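Local coordinates for bacterial leucyl aminopeptidase (Legionella pneumophila, PDB 6ESL), which probably removes N-terminal residues, leucine among them, from peptides as a secreted zinc-dependent aminopeptidase of the M28 family, at residues Gly172-Phe180 with Ser190-Asp198; Ala201-His209 with Ala383-Ala391. One frame throughout, in Å; residues are numbered along the deposited sequence.

Contact 1. Residues Gly172-Phe180 with Ser190-Asp198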
loop_
_atom_site.group_PDB
_atom_site.type_symbol
_atom_site.label_atom_id
_atom_site.label_comp_id
_atom_site.label_asym_id
_atom_site.label_seq_id
_atom_site.Cartn_x
_atom_site.Cartn_y
_atom_site.Cartn_z
ATOM N N GLY B 172 -9.328 -33.071 -20.242
ATOM C CA GLY B 172 -10.058 -33.933 -19.301
ATOM C C GLY B 172 -10.190 -33.350 -17.899
ATOM O O GLY B 172 -10.193 -34.058 -16.889
ATOM N N ARG B 173 -10.321 -32.038 -17.807
ATOM C CA ARG B 173 -10.608 -31.427 -16.512
ATOM C C ARG B 173 -12.131 -31.595 -16.333
ATOM O O ARG B 173 -12.901 -31.167 -17.209
ATOM C CB ARG B 173 -10.155 -29.962 -16.504
ATOM C CG ARG B 173 -10.130 -29.375 -15.125
ATOM C CD ARG B 173 -8.859 -29.641 -14.318
ATOM N NE ARG B 173 -9.138 -29.246 -12.940
ATOM C CZ ARG B 173 -8.256 -29.059 -11.946
ATOM N NH1 ARG B 173 -6.935 -29.154 -12.136
ATOM N NH2 ARG B 173 -8.704 -28.715 -10.730
ATOM N N THR B 174 -12.554 -32.256 -15.251
ATOM C CA THR B 174 -13.984 -32.623 -15.031
ATOM C C THR B 174 -14.636 -31.787 -13.920
ATOM O O THR B 174 -15.801 -31.969 -13.648
ATOM C CB THR B 174 -14.151 -34.107 -14.580
ATOM O OG1 THR B 174 -13.588 -34.231 -13.270
ATOM C CG2 THR B 174 -13.472 -35.080 -15.522
ATOM N N ASP B 175 -13.920 -30.857 -13.300
ATOM C CA ASP B 175 -14.484 -30.128 -12.160
ATOM C C ASP B 175 -14.792 -28.645 -12.553
ATOM O O ASP B 175 -14.775 -27.752 -11.712
ATOM C CB ASP B 175 -13.588 -30.281 -10.904
ATOM C CG ASP B 175 -12.217 -29.551 -11.023
ATOM O OD1 ASP B 175 -11.772 -29.294 -12.181
ATOM O OD2 ASP B 175 -11.591 -29.262 -9.945
ATOM N N THR B 176 -15.101 -28.443 -13.833
ATOM C CA THR B 176 -15.344 -27.136 -14.380
ATOM C C THR B 176 -16.806 -26.853 -14.712
ATOM O O THR B 176 -17.617 -27.750 -14.860
ATOM C CB THR B 176 -14.518 -26.800 -15.673
ATOM O OG1 THR B 176 -14.773 -27.716 -16.726
ATOM C CG2 THR B 176 -13.060 -26.656 -15.381
ATOM N N SER B 177 -17.115 -25.580 -14.836
ATOM C CA SER B 177 -18.456 -25.148 -15.080
ATOM C C SER B 177 -18.406 -23.706 -15.580
ATOM O O SER B 177 -17.500 -22.916 -15.228
ATOM C CB SER B 177 -19.280 -25.293 -13.783
ATOM O OG SER B 177 -20.574 -24.800 -13.955
ATOM N N THR B 178 -19.326 -23.405 -16.499
ATOM C CA THR B 178 -19.454 -22.081 -17.048
ATOM C C THR B 178 -20.860 -21.522 -16.917
ATOM O O THR B 178 -21.816 -22.248 -17.010
ATOM C CB THR B 178 -19.050 -22.055 -18.497
ATOM O OG1 THR B 178 -20.010 -22.742 -19.268
ATOM C CG2 THR B 178 -17.650 -22.652 -18.652
ATOM N N PHE B 179 -20.987 -20.218 -16.755
ATOM C CA PHE B 179 -22.316 -19.589 -16.901
ATOM C C PHE B 179 -22.268 -18.119 -17.283
ATOM O O PHE B 179 -21.268 -17.439 -17.027
ATOM C CB PHE B 179 -23.161 -19.809 -15.663
ATOM C CG PHE B 179 -22.571 -19.279 -14.390
ATOM C CD1 PHE B 179 -21.729 -20.074 -13.609
ATOM C CD2 PHE B 179 -22.896 -17.995 -13.940
ATOM C CE1 PHE B 179 -21.225 -19.582 -12.374
ATOM C CE2 PHE B 179 -22.417 -17.526 -12.723
ATOM C CZ PHE B 179 -21.551 -18.303 -11.947
ATOM N N PHE B 180 -23.307 -17.663 -17.960
ATOM C CA PHE B 180 -23.454 -16.265 -18.222
ATOM C C PHE B 180 -24.136 -15.594 -17.058
ATOM O O PHE B 180 -25.076 -16.137 -16.480
ATOM C CB PHE B 180 -24.260 -15.975 -19.475
ATOM C CG PHE B 180 -23.524 -16.244 -20.764
ATOM C CD1 PHE B 180 -22.186 -15.817 -20.947
ATOM C CD2 PHE B 180 -24.196 -16.877 -21.852
ATOM C CE1 PHE B 180 -21.528 -16.032 -22.149
ATOM C CE2 PHE B 180 -23.561 -17.078 -23.066
ATOM C CZ PHE B 180 -22.219 -16.699 -23.212
ATOM N N SER B 190 -21.836 -11.159 -19.065
ATOM C CA SER B 190 -20.589 -11.530 -18.519
ATOM C C SER B 190 -20.421 -13.104 -18.538
ATOM O O SER B 190 -21.363 -13.850 -18.291
ATOM C CB SER B 190 -20.336 -10.953 -17.129
ATOM O OG SER B 190 -20.256 -9.513 -17.091
ATOM N N LEU B 191 -19.183 -13.549 -18.761
ATOM C CA LEU B 191 -18.803 -14.979 -18.729
ATOM C C LEU B 191 -18.105 -15.297 -17.431
ATOM O O LEU B 191 -17.036 -14.749 -17.129
ATOM C CB LEU B 191 -17.874 -15.308 -19.853
ATOM C CG LEU B 191 -17.263 -16.750 -19.831
ATOM C CD1 LEU B 191 -18.397 -17.801 -19.832
ATOM C CD2 LEU B 191 -16.327 -16.850 -21.026
ATOM N N VAL B 192 -18.731 -16.137 -16.639
ATOM C CA VAL B 192 -18.144 -16.596 -15.416
ATOM C C VAL B 192 -17.779 -18.091 -15.642
ATOM O O VAL B 192 -18.621 -18.919 -16.156
ATOM C CB VAL B 192 -19.079 -16.520 -14.221
ATOM C CG1 VAL B 192 -18.438 -17.110 -12.960
ATOM C CG2 VAL B 192 -19.470 -15.055 -13.939
ATOM N N THR B 193 -16.541 -18.422 -15.290
ATOM C CA THR B 193 -16.002 -19.767 -15.438
ATOM C C THR B 193 -15.429 -20.193 -14.096
ATOM O O THR B 193 -15.059 -19.349 -13.280
ATOM C CB THR B 193 -14.896 -19.822 -16.506
ATOM O OG1 THR B 193 -13.699 -19.227 -15.991
ATOM C CG2 THR B 193 -15.329 -19.076 -17.759
ATOM N N VAL B 194 -15.353 -21.498 -13.864
ATOM C CA VAL B 194 -14.866 -21.991 -12.574
ATOM C C VAL B 194 -14.157 -23.307 -12.708
ATOM O O VAL B 194 -14.625 -24.184 -13.479
ATOM C CB VAL B 194 -15.976 -22.038 -11.479
ATOM C CG1 VAL B 194 -17.108 -22.996 -11.825
ATOM C CG2 VAL B 194 -15.392 -22.317 -10.102
ATOM N N ILE B 195 -13.034 -23.426 -11.991
ATOM C CA ILE B 195 -12.262 -24.666 -11.899
ATOM C C ILE B 195 -12.314 -25.090 -10.454
ATOM O O ILE B 195 -11.775 -24.380 -9.612
ATOM C CB ILE B 195 -10.806 -24.510 -12.390
ATOM C CG1 ILE B 195 -10.817 -24.110 -13.871
ATOM C CG2 ILE B 195 -10.047 -25.842 -12.294
ATOM C CD1 ILE B 195 -9.549 -23.398 -14.315
ATOM N N GLY B 196 -12.968 -26.244 -10.187
ATOM C CA GLY B 196 -13.252 -26.684 -8.810
ATOM C C GLY B 196 -14.641 -26.258 -8.360
ATOM O O GLY B 196 -14.830 -25.718 -7.241
ATOM N N LYS B 197 -15.617 -26.508 -9.225
ATOM C CA LYS B 197 -16.997 -26.045 -9.049
ATOM C C LYS B 197 -17.645 -26.444 -7.736
ATOM O O LYS B 197 -18.457 -25.691 -7.231
ATOM C CB LYS B 197 -17.881 -26.515 -10.174
ATOM C CG LYS B 197 -18.201 -28.009 -10.102
ATOM C CD LYS B 197 -18.658 -28.565 -11.435
ATOM C CE LYS B 197 -19.347 -29.918 -11.264
ATOM N NZ LYS B 197 -20.215 -30.211 -12.411
ATOM N N ASP B 198 -17.283 -27.610 -7.194
ATOM C CA ASP B 198 -17.861 -28.099 -5.923
ATOM C C ASP B 198 -17.133 -27.723 -4.633
ATOM O O ASP B 198 -17.589 -28.072 -3.561
ATOM C CB ASP B 198 -18.109 -29.619 -5.993
ATOM C CG ASP B 198 -19.034 -29.977 -7.118
ATOM O OD1 ASP B 198 -20.048 -29.258 -7.214
ATOM O OD2 ASP B 198 -18.751 -30.899 -7.934
#
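The side chain of Val192 packs against one face of the Phe179 ring where strands 176-180 and 190-195 pair antiparallel as the two arms of a beta hairpin at the edge of the mixed sheet. Its CB sits 3.9 Å from the Phe179 centroid, a CH-pi contact. CG of Phe179 stands between its backbone N and carbonyl carbon (chi1 59°), a torsion that folds the ring back over Val192 and brings CZ to 3.5 Å from Val192 CG1. Two backbone bonds join this pair, Phe179 N to Val192 O at 2.8 Å and Val192 N to Phe179 O at 2.9 Å. On the sheet face of Thr176, Thr178 and Ile195, helices 151-170 and 220-239 close the packing, and Thr178 OG1 bonds to Glu165. At the open end of the hairpin the loose, solvent side is Lys197, its extended chain running past Thr176 O. Beside it Asp175 is firmly held: its O takes Gly196 N (2.8 Å) and Lys197 N (2.9 Å) from opposite faces of its plane, and Arg173 grips its carboxylate side-on, NE to OD1 at 2.7 Å and NH2 to OD2, while Ile195 CG2 lies over one guanidinium face. Hydrogen-bonded strands with an apolar Phe179-Val192 pair thus give way to an ionic end.

Contact 2. Residues Ala201-His209 with Ala383-Ala391. With ZN (zinc ion), chain F.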
loop_
_atom_site.group_PDB
_atom_site.type_symbol
_atom_site.label_atom_id
_atom_site.label_comp_id
_atom_site.label_asym_id
_atom_site.label_seq_id
_atom_site.Cartn_x
_atom_site.Cartn_y
_atom_site.Cartn_z
ATOM N N ALA B 201 -15.301 -23.130 -0.348
ATOM C CA ALA B 201 -14.312 -22.316 0.287
ATOM C C ALA B 201 -14.263 -20.962 -0.446
ATOM O O ALA B 201 -14.662 -20.867 -1.609
ATOM C CB ALA B 201 -12.970 -23.009 0.290
ATOM N N PRO B 202 -13.855 -19.913 0.246
ATOM C CA PRO B 202 -13.765 -18.593 -0.446
ATOM C C PRO B 202 -12.882 -18.645 -1.692
ATOM O O PRO B 202 -11.807 -19.226 -1.661
ATOM C CB PRO B 202 -13.249 -17.646 0.667
ATOM C CG PRO B 202 -13.807 -18.282 1.954
ATOM C CD PRO B 202 -13.644 -19.782 1.707
ATOM N N ALA B 203 -13.415 -18.194 -2.826
ATOM C CA ALA B 203 -12.773 -18.408 -4.131
ATOM C C ALA B 203 -11.645 -17.412 -4.448
ATOM O O ALA B 203 -11.538 -16.348 -3.817
ATOM C CB ALA B 203 -13.803 -18.340 -5.228
ATOM N N ILE B 204 -10.941 -17.715 -5.524
ATOM C CA ILE B 204 -9.909 -16.874 -6.078
ATOM C C ILE B 204 -10.436 -16.474 -7.438
ATOM O O ILE B 204 -10.770 -17.311 -8.221
ATOM C CB ILE B 204 -8.602 -17.632 -6.301
ATOM C CG1 ILE B 204 -7.948 -18.041 -5.002
ATOM C CG2 ILE B 204 -7.624 -16.806 -7.085
ATOM C CD1 ILE B 204 -8.031 -17.022 -3.901
ATOM N N VAL B 205 -10.474 -15.194 -7.739
ATOM C CA VAL B 205 -11.010 -14.732 -8.999
ATOM C C VAL B 205 -9.996 -13.986 -9.888
ATOM O O VAL B 205 -9.305 -13.154 -9.404
ATOM C CB VAL B 205 -12.192 -13.795 -8.756
ATOM C CG1 VAL B 205 -12.742 -13.248 -10.033
ATOM C CG2 VAL B 205 -13.246 -14.397 -7.866
ATOM N N ILE B 206 -9.928 -14.313 -11.169
ATOM C CA ILE B 206 -9.077 -13.658 -12.123
ATOM C C ILE B 206 -9.942 -13.127 -13.219
ATOM O O ILE B 206 -10.628 -13.874 -13.845
ATOM C CB ILE B 206 -8.054 -14.631 -12.713
ATOM C CG1 ILE B 206 -7.092 -15.125 -11.661
ATOM C CG2 ILE B 206 -7.259 -13.994 -13.819
ATOM C CD1 ILE B 206 -7.423 -16.484 -11.137
ATOM N N GLY B 207 -9.859 -11.839 -13.499
ATOM C CA GLY B 207 -10.712 -11.220 -14.487
ATOM C C GLY B 207 -10.060 -10.348 -15.511
ATOM O O GLY B 207 -8.892 -9.926 -15.347
ATOM N N ALA B 208 -10.870 -9.984 -16.490
ATOM C CA ALA B 208 -10.547 -9.052 -17.579
ATOM C C ALA B 208 -11.910 -8.641 -18.174
ATOM O O ALA B 208 -12.916 -9.347 -17.938
ATOM C CB ALA B 208 -9.735 -9.813 -18.672
ATOM N N HIS B 209 -11.954 -7.650 -19.006
ATOM C CA HIS B 209 -13.166 -7.230 -19.639
ATOM C C HIS B 209 -13.093 -7.514 -21.120
ATOM O O HIS B 209 -12.108 -7.308 -21.696
ATOM C CB HIS B 209 -13.598 -5.811 -19.284
ATOM C CG HIS B 209 -12.785 -4.708 -19.841
ATOM N ND1 HIS B 209 -13.082 -4.077 -21.006
ATOM C CD2 HIS B 209 -11.720 -4.056 -19.337
ATOM C CE1 HIS B 209 -12.222 -3.108 -21.211
ATOM N NE2 HIS B 209 -11.385 -3.094 -20.218
ATOM N N ALA B 383 -0.953 -14.111 -13.554
ATOM C CA ALA B 383 -2.285 -14.691 -13.259
ATOM C C ALA B 383 -2.112 -16.150 -12.776
ATOM O O ALA B 383 -2.773 -16.545 -11.805
ATOM C CB ALA B 383 -3.162 -14.678 -14.503
ATOM N N VAL B 384 -1.305 -16.915 -13.526
ATOM C CA VAL B 384 -1.013 -18.331 -13.160
ATOM C C VAL B 384 -0.436 -18.430 -11.751
ATOM O O VAL B 384 -0.875 -19.255 -10.934
ATOM C CB VAL B 384 -0.090 -19.056 -14.168
ATOM C CG1 VAL B 384 0.398 -20.436 -13.669
ATOM C CG2 VAL B 384 -0.834 -19.255 -15.442
ATOM N N ALA B 385 0.509 -17.548 -11.441
ATOM C CA ALA B 385 1.165 -17.614 -10.127
ATOM C C ALA B 385 0.198 -17.230 -8.999
ATOM O O ALA B 385 0.191 -17.874 -7.947
ATOM C CB ALA B 385 2.394 -16.736 -10.119
ATOM N N PHE B 386 -0.598 -16.182 -9.189
ATOM C CA PHE B 386 -1.625 -15.785 -8.279
ATOM C C PHE B 386 -2.642 -16.916 -8.015
ATOM O O PHE B 386 -2.948 -17.244 -6.885
ATOM C CB PHE B 386 -2.352 -14.560 -8.926
ATOM C CG PHE B 386 -3.392 -13.900 -8.093
ATOM C CD1 PHE B 386 -3.027 -12.853 -7.226
ATOM C CD2 PHE B 386 -4.741 -14.223 -8.213
ATOM C CE1 PHE B 386 -3.997 -12.181 -6.454
ATOM C CE2 PHE B 386 -5.711 -13.554 -7.442
ATOM C CZ PHE B 386 -5.325 -12.546 -6.557
ATOM N N ALA B 387 -3.098 -17.560 -9.083
ATOM C CA ALA B 387 -4.053 -18.670 -8.932
ATOM C C ALA B 387 -3.442 -19.795 -8.105
ATOM O O ALA B 387 -4.009 -20.195 -7.054
ATOM C CB ALA B 387 -4.470 -19.212 -10.291
ATOM N N ILE B 388 -2.285 -20.261 -8.534
ATOM C CA ILE B 388 -1.708 -21.445 -7.890
ATOM C C ILE B 388 -1.329 -21.139 -6.441
ATOM O O ILE B 388 -1.669 -21.909 -5.559
ATOM C CB ILE B 388 -0.542 -22.035 -8.717
ATOM C CG1 ILE B 388 -1.051 -22.637 -10.029
ATOM C CG2 ILE B 388 0.240 -23.049 -7.904
ATOM C CD1 ILE B 388 0.022 -22.905 -11.042
ATOM N N GLU B 389 -0.671 -20.019 -6.154
ATOM C CA GLU B 389 -0.336 -19.724 -4.767
ATOM C C GLU B 389 -1.554 -19.616 -3.864
ATOM O O GLU B 389 -1.550 -20.190 -2.780
ATOM C CB GLU B 389 0.466 -18.409 -4.596
ATOM C CG GLU B 389 1.920 -18.546 -5.038
ATOM C CD GLU B 389 2.803 -19.285 -3.999
ATOM O OE1 GLU B 389 2.335 -19.425 -2.820
ATOM O OE2 GLU B 389 3.938 -19.736 -4.396
ATOM N N LEU B 390 -2.577 -18.857 -4.288
ATOM C CA LEU B 390 -3.660 -18.556 -3.366
ATOM C C LEU B 390 -4.702 -19.703 -3.278
ATOM O O LEU B 390 -5.329 -19.904 -2.233
ATOM C CB LEU B 390 -4.313 -17.238 -3.736
ATOM C CG LEU B 390 -3.362 -16.011 -3.624
ATOM C CD1 LEU B 390 -4.073 -14.754 -4.024
ATOM C CD2 LEU B 390 -2.801 -15.852 -2.237
ATOM N N ALA B 391 -4.869 -20.442 -4.363
ATOM C CA ALA B 391 -5.860 -21.521 -4.419
ATOM C C ALA B 391 -5.324 -22.780 -3.764
ATOM O O ALA B 391 -6.113 -23.677 -3.456
ATOM C CB ALA B 391 -6.291 -21.801 -5.852
HETATM ZN ZN ZN F . -9.943 -1.502 -19.972
HETATM O O HOH W 1 -8.546 0.124 -19.531
#
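Strand 203-209 and helix 383-391 run almost exactly antiparallel, at 176°, with their axes 8.9 Å apart and no hydrogen bond between them. Ile204 and Ile206, both directed at the helix, carry the contact. The two branches of Ile204 divide the work: CD1 reaches CB of Leu390 at 3.7 Å, the two side chains crossing at about a right angle, while CG2 meets CE2 of Phe386 at 3.8 Å. CG1 of Ile204 rests near CB of Ala391. With CG anti to the backbone N (chi1 -175°), the Phe386 ring reaches across to the strand and meets both isoleucines obliquely; within the helix, CD1 of Leu390 lies over one face of that ring. Ile206 takes the next turn back, its CD1 4.1 Å from CB of Ala387 and its CG2 4.2 Å from CB of Ala383. These small alanines let the helix backbone come close to the branched side chains. Helix 306-320 packs on Phe386 and Leu390, and Ile230 of helix 220-239 packs on Ile206, so the contact lies within the alpha/beta core of the peptidase. At its C-terminal end the same strand delivers His209, whose NE2 binds a zinc ion at 2.2 Å; Asp222 and Asp284 also bind this zinc, as does a water, and Asp211 accepts a hydrogen bond from ND1 of the histidine. The contact is therefore wholly apolar, made of buried aliphatic and aromatic groups, and it seats against the C-terminal helix a strand whose one polar side chain, His209, lies at the metal-binding end.

Strands 188-195 and 203-209 follow each other in the chain and belong to the same mixed sheet, with strand 248-253 between them, so the two contacts, whose centres are about 13 Å apart, sample its edge and its interior. Contact 1 is strand against strand at the sheet margin, partly buried, and combines backbone bonding with charged and solvent-facing groups. Contact 2 is helix against strand in the buried core, held by apolar side chains alone. Helix 220-239 touches side chains of both, Ile195 in one and Ile206 in the other. The strand of contact 2 also carries a zinc ligand, His209, beyond the packed residues, whereas in contact 1 the Ser190 side chain remains about 13 Å from a zinc ion.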